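Local coordinates for protein Phthiocerol/phenolphthiocerol synthesis polyketide synthase type I PpsC (Mycobacterium tuberculosis, PDB 5NJI) that probably dehydrates the growing chain in phthiocerol and phenolphthiocerol lipid synthesis, as the dehydratase domain of a mycobacterial type I polyketide synthase, at residues L57-I62 against H187-Q192; V66-A71 against L104-G109. The protein carries 1 engineered substitution. All blocks are in the same frame, centred on the assembly; numbering follows the deposited sequence.

Contact 1: L57-I62 against H187-Q192. Engineered in segment 57-62: F60 (natural residue His). With 8Z2 (~{S}-[2-[3-[[(2~{R})-4-[[[(2~{R},3~{S},4~{R},5~{R})-5-(6-aminopurin-9-yl)-4-oxidanyl-3-phosphonooxy-oxolan-2-yl]methoxy-oxidanyl-phosphoryl]oxy-oxidanyl-phosphoryl]oxy-3,3-dimethyl-2-oxidanyl-butanoyl]amino]propanoylamino]ethyl] (~{E})-dodec-2-enethioate), chain B.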
loop_
_atom_site.group_PDB
_atom_site.type_symbol
_atom_site.label_atom_id
_atom_site.label_comp_id
_atom_site.label_asym_id
_atom_site.label_seq_id
_atom_site.Cartn_x
_atom_site.Cartn_y
_atom_site.Cartn_z
ATOM N N LEU A 57 2.710 -0.993 -13.210
ATOM C CA LEU A 57 2.237 0.360 -12.827
ATOM C C LEU A 57 0.996 0.693 -13.754
ATOM O O LEU A 57 0.108 1.364 -13.353
ATOM C CB LEU A 57 3.327 1.503 -12.915
ATOM C CG LEU A 57 4.335 1.604 -11.733
ATOM C CD1 LEU A 57 5.104 0.328 -11.467
ATOM C CD2 LEU A 57 5.242 2.825 -11.850
ATOM N N ALA A 58 1.083 0.345 -15.039
ATOM C CA ALA A 58 -0.061 0.611 -15.939
ATOM C C ALA A 58 -1.421 0.041 -15.467
ATOM O O ALA A 58 -2.444 0.460 -15.923
ATOM C CB ALA A 58 0.173 0.154 -17.428
ATOM N N ASP A 59 -1.386 -0.937 -14.577
ATOM C CA ASP A 59 -2.615 -1.565 -14.132
ATOM C C ASP A 59 -3.247 -0.863 -12.935
ATOM O O ASP A 59 -4.276 -1.337 -12.433
ATOM C CB ASP A 59 -2.350 -3.035 -13.811
ATOM C CG ASP A 59 -2.341 -3.923 -15.053
ATOM O OD1 ASP A 59 -2.416 -3.401 -16.193
ATOM O OD2 ASP A 59 -2.285 -5.156 -14.896
ATOM N N PHE A 60 -2.694 0.264 -12.484
ATOM C CA PHE A 60 -3.314 1.044 -11.418
ATOM C C PHE A 60 -3.737 2.394 -11.985
ATOM O O PHE A 60 -2.899 3.272 -12.200
ATOM C CB PHE A 60 -2.383 1.222 -10.229
ATOM C CG PHE A 60 -3.123 1.603 -8.987
ATOM C CD1 PHE A 60 -3.660 0.629 -8.165
ATOM C CD2 PHE A 60 -3.366 2.929 -8.697
ATOM C CE1 PHE A 60 -4.360 0.976 -7.042
ATOM C CE2 PHE A 60 -4.078 3.288 -7.581
ATOM C CZ PHE A 60 -4.589 2.300 -6.754
ATOM N N VAL A 61 -5.027 2.541 -12.231
ATOM C CA VAL A 61 -5.570 3.660 -12.986
ATOM C C VAL A 61 -6.704 4.299 -12.201
ATOM O O VAL A 61 -7.516 3.610 -11.578
ATOM C CB VAL A 61 -6.047 3.183 -14.368
ATOM C CG1 VAL A 61 -6.821 4.277 -15.107
ATOM C CG2 VAL A 61 -4.854 2.691 -15.186
ATOM N N ILE A 62 -6.740 5.627 -12.203
ATOM C CA ILE A 62 -7.831 6.395 -11.617
ATOM C C ILE A 62 -8.303 7.392 -12.666
ATOM O O ILE A 62 -7.506 8.194 -13.165
ATOM C CB ILE A 62 -7.412 7.121 -10.329
ATOM C CG1 ILE A 62 -6.968 6.110 -9.271
ATOM C CG2 ILE A 62 -8.572 7.983 -9.813
ATOM C CD1 ILE A 62 -6.639 6.709 -7.936
ATOM N N HIS A 187 -8.642 -1.009 -11.506
ATOM C CA HIS A 187 -7.578 -1.982 -11.299
ATOM C C HIS A 187 -7.463 -2.897 -12.512
ATOM O O HIS A 187 -8.420 -3.602 -12.854
ATOM C CB HIS A 187 -7.859 -2.843 -10.070
ATOM C CG HIS A 187 -7.800 -2.120 -8.758
ATOM N ND1 HIS A 187 -8.926 -1.694 -8.090
ATOM C CD2 HIS A 187 -6.751 -1.806 -7.961
ATOM C CE1 HIS A 187 -8.575 -1.132 -6.948
ATOM N NE2 HIS A 187 -7.259 -1.199 -6.839
ATOM N N GLY A 188 -6.288 -2.933 -13.131
ATOM C CA GLY A 188 -6.029 -3.879 -14.187
ATOM C C GLY A 188 -5.687 -5.255 -13.644
ATOM O O GLY A 188 -5.704 -5.507 -12.439
ATOM N N PRO A 189 -5.351 -6.178 -14.553
ATOM C CA PRO A 189 -5.220 -7.590 -14.141
ATOM C C PRO A 189 -4.216 -7.836 -13.027
ATOM O O PRO A 189 -4.430 -8.709 -12.176
ATOM C CB PRO A 189 -4.802 -8.279 -15.444
ATOM C CG PRO A 189 -5.406 -7.433 -16.518
ATOM C CD PRO A 189 -5.327 -6.024 -16.022
ATOM N N ALA A 190 -3.111 -7.091 -13.003
ATOM C CA ALA A 190 -2.108 -7.333 -11.990
ATOM C C ALA A 190 -2.645 -7.095 -10.583
ATOM O O ALA A 190 -2.127 -7.686 -9.639
ATOM C CB ALA A 190 -0.887 -6.464 -12.247
ATOM N N PHE A 191 -3.673 -6.271 -10.430
ATOM C CA PHE A 191 -4.234 -5.933 -9.128
ATOM C C PHE A 191 -5.512 -6.684 -8.804
ATOM O O PHE A 191 -6.078 -6.463 -7.739
ATOM C CB PHE A 191 -4.512 -4.423 -9.050
ATOM C CG PHE A 191 -3.275 -3.583 -8.877
ATOM C CD1 PHE A 191 -2.469 -3.264 -9.952
ATOM C CD2 PHE A 191 -2.917 -3.121 -7.618
ATOM C CE1 PHE A 191 -1.311 -2.513 -9.791
ATOM C CE2 PHE A 191 -1.753 -2.360 -7.443
ATOM C CZ PHE A 191 -0.958 -2.044 -8.532
ATOM N N GLN A 192 -5.992 -7.549 -9.697
ATOM C CA GLN A 192 -7.257 -8.250 -9.479
ATOM C C GLN A 192 -7.000 -9.554 -8.728
ATOM O O GLN A 192 -7.172 -10.670 -9.236
ATOM C CB GLN A 192 -7.958 -8.482 -10.812
ATOM C CG GLN A 192 -8.524 -7.194 -11.431
ATOM C CD GLN A 192 -9.001 -7.391 -12.861
ATOM O OE1 GLN A 192 -9.293 -8.511 -13.267
ATOM N NE2 GLN A 192 -9.058 -6.304 -13.638
HETATM C C2 8Z2 B . 1.445 18.022 6.278
HETATM C C4 8Z2 B . -0.185 18.874 4.829
HETATM C C5 8Z2 B . 0.597 19.893 4.558
HETATM C C6 8Z2 B . 1.769 20.016 5.129
HETATM C C8 8Z2 B . -1.170 20.181 3.432
HETATM C C10 8Z2 B . -13.288 1.654 -0.860
HETATM C C11 8Z2 B . -14.242 1.845 0.249
HETATM C C12 8Z2 B . -15.343 2.746 -0.165
HETATM N N9 8Z2 B . -1.259 19.023 4.081
HETATM N N7 8Z2 B . -0.001 20.667 3.689
HETATM N N3 8Z2 B . 0.214 17.920 5.689
HETATM N N1 8Z2 B . 2.223 19.108 5.994
HETATM N N6 8Z2 B . 2.434 21.083 4.766
HETATM C "C1'" 8Z2 B . -2.151 17.752 4.477
HETATM C "C2'" 8Z2 B . -2.754 18.273 5.726
HETATM O "O2'" 8Z2 B . -2.531 17.125 6.535
HETATM C "C3'" 8Z2 B . -4.257 18.633 5.257
HETATM O "O3'" 8Z2 B . -4.818 19.594 6.199
HETATM C "C4'" 8Z2 B . -4.606 17.048 4.859
HETATM O "O4'" 8Z2 B . -3.383 16.825 4.015
HETATM C "C5'" 8Z2 B . -5.787 16.542 4.047
HETATM O "O5'" 8Z2 B . -5.871 16.996 2.749
HETATM P P1 8Z2 B . -5.937 18.402 2.297
HETATM O O11 8Z2 B . -4.504 18.639 2.167
HETATM O O12 8Z2 B . -6.364 19.427 3.283
HETATM O O6 8Z2 B . -6.763 18.613 0.819
HETATM P P2 8Z2 B . -5.938 18.905 -0.537
HETATM O O21 8Z2 B . -4.437 19.349 -0.277
HETATM O O22 8Z2 B . -6.313 19.753 -1.594
HETATM O O7 8Z2 B . -6.067 17.359 -1.052
HETATM C CPA 8Z2 B . -6.905 16.303 -0.550
HETATM C CPB 8Z2 B . -6.555 15.096 -1.462
HETATM C CP8 8Z2 B . -5.034 14.886 -1.353
HETATM C CP7 8Z2 B . -7.270 13.848 -1.055
HETATM C CP9 8Z2 B . -6.935 15.450 -2.895
HETATM O OP3 8Z2 B . -4.786 14.627 -0.028
HETATM C CP6 8Z2 B . -4.473 13.733 -2.226
HETATM O OP2 8Z2 B . -4.594 13.801 -3.395
HETATM N NP2 8Z2 B . -3.716 12.821 -1.634
HETATM C CP5 8Z2 B . -3.048 11.714 -2.282
HETATM C CP4 8Z2 B . -3.932 10.482 -2.231
HETATM C CP3 8Z2 B . -3.188 9.330 -2.944
HETATM O OP1 8Z2 B . -2.357 9.567 -3.751
HETATM N NP1 8Z2 B . -3.523 8.100 -2.638
HETATM C CP2 8Z2 B . -2.868 6.960 -3.204
HETATM C CP1 8Z2 B . -3.319 6.694 -4.596
HETATM S S 8Z2 B . -5.062 6.172 -4.635
HETATM P P3 8Z2 B . -3.945 21.121 6.280
HETATM O O31 8Z2 B . -3.649 21.418 4.644
HETATM O O32 8Z2 B . -2.631 21.109 6.778
HETATM O O33 8Z2 B . -4.591 22.318 6.826
HETATM C CA1 8Z2 B . -4.974 4.741 -4.090
HETATM C CA2 8Z2 B . -6.257 3.999 -4.042
HETATM O OA1 8Z2 B . -4.016 4.145 -3.711
HETATM C CA3 8Z2 B . -6.238 2.634 -3.476
HETATM C CA4 8Z2 B . -7.525 1.923 -3.390
HETATM C CA5 8Z2 B . -7.452 0.655 -2.577
HETATM C CA6 8Z2 B . -8.827 0.014 -2.481
HETATM C CA7 8Z2 B . -9.721 0.747 -1.455
HETATM C CA8 8Z2 B . -11.196 0.461 -1.651
HETATM C CA9 8Z2 B . -12.096 0.873 -0.453
#
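With chi1 at -161°, CG of F60 lies opposite its backbone N, and the ring is carried in beside the imidazole of H187. F191 is swung the other way, chi1 -75°, which leaves its CG opposite the carbonyl carbon and offers one ring face to F60. CD1 of F60 sits over that face, displaced toward the rim, 3.6 Å from F191 CE2, and the two ring planes are inclined at 59°. On the H187 side, F60 CE1 comes within 3.6 Å of H187 NE2, the two side chains running alongside each other in the same direction. The three rings form an aromatic cluster, with F191 also resting on helix 226-234.

F60 is an engineered residue, replacing the natural His; as in related double-hotdog dehydratases, the natural histidine here is probably the one that works with an aspartate, consistent with D230 lying against F60. D230, on helix 226-234, also receives a weak hydrogen bond from H187 NE2. The ligand comes up to the far end of the ring: F60 CZ is 3.6 Å from the thioester oxygen OA1, and CA2 meets the ring edge in plane. Further along strand 60-62, I62 CD1 lies 3.7 Å from the thioester S.

F60 and H187 face each other as a non-hydrogen-bonded antiparallel pair. Just before it, D59 binds the other segment twice. Its backbone O takes a nearly straight bond from G188 N (2.7 Å) on a lone pair, while its carboxylate OD2 accepts from A190 N (2.8 Å) on the anti side, somewhat out of the carboxylate plane. The same oxygen rests against P189 CD at 3.4 Å. Behind this turn, Q192 NE2 reaches back to H187 O (2.9 Å), tying the loop to itself.

Contact 2: V66-A71 against L104-G109. With 8Z2 (~{S}-[2-[3-[[(2~{R})-4-[[[(2~{R},3~{S},4~{R},5~{R})-5-(6-aminopurin-9-yl)-4-oxidanyl-3-phosphonooxy-oxolan-2-yl]methoxy-oxidanyl-phosphoryl]oxy-oxidanyl-phosphoryl]oxy-3,3-dimethyl-2-oxidanyl-butanoyl]amino]propanoylamino]ethyl] (~{E})-dodec-2-enethioate), chain B.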
loop_
_atom_site.group_PDB
_atom_site.type_symbol
_atom_site.label_atom_id
_atom_site.label_comp_id
_atom_site.label_asym_id
_atom_site.label_seq_id
_atom_site.Cartn_x
_atom_site.Cartn_y
_atom_site.Cartn_z
ATOM N N VAL A 66 -2.849 6.737 -15.153
ATOM C CA VAL A 66 -1.980 5.884 -14.341
ATOM C C VAL A 66 -1.507 6.683 -13.138
ATOM O O VAL A 66 -0.908 7.750 -13.281
ATOM C CB VAL A 66 -0.784 5.381 -15.159
ATOM C CG1 VAL A 66 0.177 4.552 -14.286
ATOM C CG2 VAL A 66 -1.253 4.559 -16.363
ATOM N N VAL A 67 -1.773 6.169 -11.944
ATOM C CA VAL A 67 -1.482 6.860 -10.704
ATOM C C VAL A 67 -0.697 5.897 -9.832
ATOM O O VAL A 67 -0.953 4.693 -9.839
ATOM C CB VAL A 67 -2.787 7.301 -10.013
ATOM C CG1 VAL A 67 -2.553 7.705 -8.565
ATOM C CG2 VAL A 67 -3.406 8.442 -10.790
ATOM N N LEU A 68 0.249 6.416 -9.080
ATOM C CA LEU A 68 1.035 5.534 -8.246
ATOM C C LEU A 68 0.215 5.127 -7.027
ATOM O O LEU A 68 -0.315 5.999 -6.328
ATOM C CB LEU A 68 2.328 6.206 -7.789
ATOM C CG LEU A 68 3.364 5.247 -7.203
ATOM C CD1 LEU A 68 3.967 4.383 -8.311
ATOM C CD2 LEU A 68 4.445 6.005 -6.477
ATOM N N PRO A 69 0.067 3.836 -6.742
ATOM C CA PRO A 69 -0.800 3.451 -5.624
ATOM C C PRO A 69 -0.179 3.793 -4.278
ATOM O O PRO A 69 1.043 3.815 -4.110
ATOM C CB PRO A 69 -0.964 1.942 -5.804
ATOM C CG PRO A 69 0.230 1.509 -6.527
ATOM C CD PRO A 69 0.600 2.653 -7.445
ATOM N N GLY A 70 -1.060 4.044 -3.302
ATOM C CA GLY A 70 -0.600 4.369 -1.962
ATOM C C GLY A 70 0.380 3.354 -1.424
ATOM O O GLY A 70 1.363 3.702 -0.761
ATOM N N ALA A 71 0.098 2.062 -1.653
ATOM C CA ALA A 71 0.973 1.018 -1.149
ATOM C C ALA A 71 2.394 1.135 -1.673
ATOM O O ALA A 71 3.337 0.671 -1.015
ATOM C CB ALA A 71 0.365 -0.339 -1.526
ATOM N N LEU A 104 0.174 11.111 -7.670
ATOM C CA LEU A 104 1.240 11.112 -8.666
ATOM C C LEU A 104 0.746 10.461 -9.956
ATOM O O LEU A 104 0.451 9.259 -9.985
ATOM C CB LEU A 104 2.484 10.387 -8.153
ATOM C CG LEU A 104 3.632 10.233 -9.169
ATOM C CD1 LEU A 104 3.949 11.538 -9.880
ATOM C CD2 LEU A 104 4.851 9.703 -8.459
ATOM N N HIS A 105 0.692 11.252 -11.023
ATOM C CA HIS A 105 0.370 10.779 -12.365
ATOM C C HIS A 105 1.656 10.273 -12.996
ATOM O O HIS A 105 2.621 11.036 -13.169
ATOM C CB HIS A 105 -0.265 11.934 -13.147
ATOM C CG HIS A 105 -0.542 11.674 -14.599
ATOM N ND1 HIS A 105 -0.928 10.459 -15.118
ATOM C CD2 HIS A 105 -0.543 12.538 -15.643
ATOM C CE1 HIS A 105 -1.120 10.579 -16.421
ATOM N NE2 HIS A 105 -0.893 11.832 -16.762
ATOM N N VAL A 106 1.705 8.972 -13.273
ATOM C CA VAL A 106 2.911 8.346 -13.790
ATOM C C VAL A 106 2.935 8.543 -15.299
ATOM O O VAL A 106 2.189 7.894 -16.041
ATOM C CB VAL A 106 2.981 6.863 -13.428
ATOM C CG1 VAL A 106 4.234 6.248 -13.986
ATOM C CG2 VAL A 106 2.951 6.708 -11.908
ATOM N N THR A 107 3.815 9.419 -15.749
ATOM C CA THR A 107 4.008 9.736 -17.151
ATOM C C THR A 107 5.426 9.384 -17.565
ATOM O O THR A 107 6.325 9.331 -16.722
ATOM C CB THR A 107 3.768 11.229 -17.392
ATOM O OG1 THR A 107 4.674 11.986 -16.595
ATOM C CG2 THR A 107 2.340 11.630 -17.035
ATOM N N PRO A 108 5.678 9.160 -18.859
ATOM C CA PRO A 108 7.056 8.927 -19.294
ATOM C C PRO A 108 7.989 10.017 -18.777
ATOM O O PRO A 108 7.649 11.201 -18.762
ATOM C CB PRO A 108 6.952 8.947 -20.825
ATOM C CG PRO A 108 5.552 8.506 -21.103
ATOM C CD PRO A 108 4.717 9.073 -19.975
ATOM N N GLY A 109 9.163 9.599 -18.325
ATOM C CA GLY A 109 10.157 10.520 -17.829
ATOM C C GLY A 109 9.938 11.010 -16.421
ATOM O O GLY A 109 10.633 11.931 -15.992
HETATM C C2 8Z2 B . 1.445 18.022 6.278
HETATM C C4 8Z2 B . -0.185 18.874 4.829
HETATM C C5 8Z2 B . 0.597 19.893 4.558
HETATM C C6 8Z2 B . 1.769 20.016 5.129
HETATM C C8 8Z2 B . -1.170 20.181 3.432
HETATM C C10 8Z2 B . -13.288 1.654 -0.860
HETATM C C11 8Z2 B . -14.242 1.845 0.249
HETATM C C12 8Z2 B . -15.343 2.746 -0.165
HETATM N N9 8Z2 B . -1.259 19.023 4.081
HETATM N N7 8Z2 B . -0.001 20.667 3.689
HETATM N N3 8Z2 B . 0.214 17.920 5.689
HETATM N N1 8Z2 B . 2.223 19.108 5.994
HETATM N N6 8Z2 B . 2.434 21.083 4.766
HETATM C "C1'" 8Z2 B . -2.151 17.752 4.477
HETATM C "C2'" 8Z2 B . -2.754 18.273 5.726
HETATM O "O2'" 8Z2 B . -2.531 17.125 6.535
HETATM C "C3'" 8Z2 B . -4.257 18.633 5.257
HETATM O "O3'" 8Z2 B . -4.818 19.594 6.199
HETATM C "C4'" 8Z2 B . -4.606 17.048 4.859
HETATM O "O4'" 8Z2 B . -3.383 16.825 4.015
HETATM C "C5'" 8Z2 B . -5.787 16.542 4.047
HETATM O "O5'" 8Z2 B . -5.871 16.996 2.749
HETATM P P1 8Z2 B . -5.937 18.402 2.297
HETATM O O11 8Z2 B . -4.504 18.639 2.167
HETATM O O12 8Z2 B . -6.364 19.427 3.283
HETATM O O6 8Z2 B . -6.763 18.613 0.819
HETATM P P2 8Z2 B . -5.938 18.905 -0.537
HETATM O O21 8Z2 B . -4.437 19.349 -0.277
HETATM O O22 8Z2 B . -6.313 19.753 -1.594
HETATM O O7 8Z2 B . -6.067 17.359 -1.052
HETATM C CPA 8Z2 B . -6.905 16.303 -0.550
HETATM C CPB 8Z2 B . -6.555 15.096 -1.462
HETATM C CP8 8Z2 B . -5.034 14.886 -1.353
HETATM C CP7 8Z2 B . -7.270 13.848 -1.055
HETATM C CP9 8Z2 B . -6.935 15.450 -2.895
HETATM O OP3 8Z2 B . -4.786 14.627 -0.028
HETATM C CP6 8Z2 B . -4.473 13.733 -2.226
HETATM O OP2 8Z2 B . -4.594 13.801 -3.395
HETATM N NP2 8Z2 B . -3.716 12.821 -1.634
HETATM C CP5 8Z2 B . -3.048 11.714 -2.282
HETATM C CP4 8Z2 B . -3.932 10.482 -2.231
HETATM C CP3 8Z2 B . -3.188 9.330 -2.944
HETATM O OP1 8Z2 B . -2.357 9.567 -3.751
HETATM N NP1 8Z2 B . -3.523 8.100 -2.638
HETATM C CP2 8Z2 B . -2.868 6.960 -3.204
HETATM C CP1 8Z2 B . -3.319 6.694 -4.596
HETATM S S 8Z2 B . -5.062 6.172 -4.635
HETATM P P3 8Z2 B . -3.945 21.121 6.280
HETATM O O31 8Z2 B . -3.649 21.418 4.644
HETATM O O32 8Z2 B . -2.631 21.109 6.778
HETATM O O33 8Z2 B . -4.591 22.318 6.826
HETATM C CA1 8Z2 B . -4.974 4.741 -4.090
HETATM C CA2 8Z2 B . -6.257 3.999 -4.042
HETATM O OA1 8Z2 B . -4.016 4.145 -3.711
HETATM C CA3 8Z2 B . -6.238 2.634 -3.476
HETATM C CA4 8Z2 B . -7.525 1.923 -3.390
HETATM C CA5 8Z2 B . -7.452 0.655 -2.577
HETATM C CA6 8Z2 B . -8.827 0.014 -2.481
HETATM C CA7 8Z2 B . -9.721 0.747 -1.455
HETATM C CA8 8Z2 B . -11.196 0.461 -1.651
HETATM C CA9 8Z2 B . -12.096 0.873 -0.453
HETATM O O HOH W 1 -0.318 8.790 -5.881
#
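V66 and V106 meet through both backbone and side chain. V66 O accepts two hydrogen bonds: V106 N reaches it at 2.9 Å from above the carbonyl plane, and H105 ND1 arrives at 3.3 Å from the opposite face. The imidazole presents its edge, with V66 O lying almost in the ring plane; chi1 of 174° sets CG of H105 opposite the backbone N, and chi2 of 35° turns the ND1 edge to V66 O. One step along, L68 N gives a bond to L104 O (3.0 Å), here within the carbonyl plane. These backbone bonds enclose V67 and H105, a single bridge rather than a longer run of strand pairing. V67 CA adds a CH contact to L104 O at 3.2 Å.

The apolar contacts involve V66, L68, L104 and V106. V66 CG1 packs on V106 CB at 3.7 Å, while L68 CB touches both V106 CG2 and L104 CB. Y73 of helix 70-84, the central helix of the hotdog fold, touches both L68 and L104.

A water makes the third kind of link. Its oxygen donates to L68 O at 2.8 Å. The same water oxygen donates to OP1 of the bound acyl-CoA at 3.0 Å. From L104 N the water oxygen accepts a bond, also of 3.0 Å, so one molecule joins both segments to an amide oxygen of the pantetheine arm.

On this side, then, the pantetheine amide oxygen OP1 is met by way of a water held by two peptide groups, L68 O and L104 N. At the other end of the contact a carbonyl oxygen can only accept, so H105 ND1 probably carries a proton; if the ring is neutral, NE2 would be the unprotonated nitrogen.

The centres of contact 1 and contact 2 lie about 11 Å apart, and they meet where strand 60-62 pairs antiparallel with strand 65-66. F60 O lies 3.1 Å from V67 N, a probable hydrogen bond that continues the pairing past V66. L57 O also comes within 3.3 Å of V66 CG1, and F60 CE1 packs on P69 CB at 3.7 Å. Contact 1 lies beside the acyl-CoA thioester, contact 2 borders the pantetheine arm, and G70 N of 66-71 donates to thioester OA1 at 3.0 Å, the oxygen that the engineered F60 ring also approaches. Residues of both contacts thus line the thioester end of the pocket, G70 by a hydrogen bond, F60 and I62 by proximity.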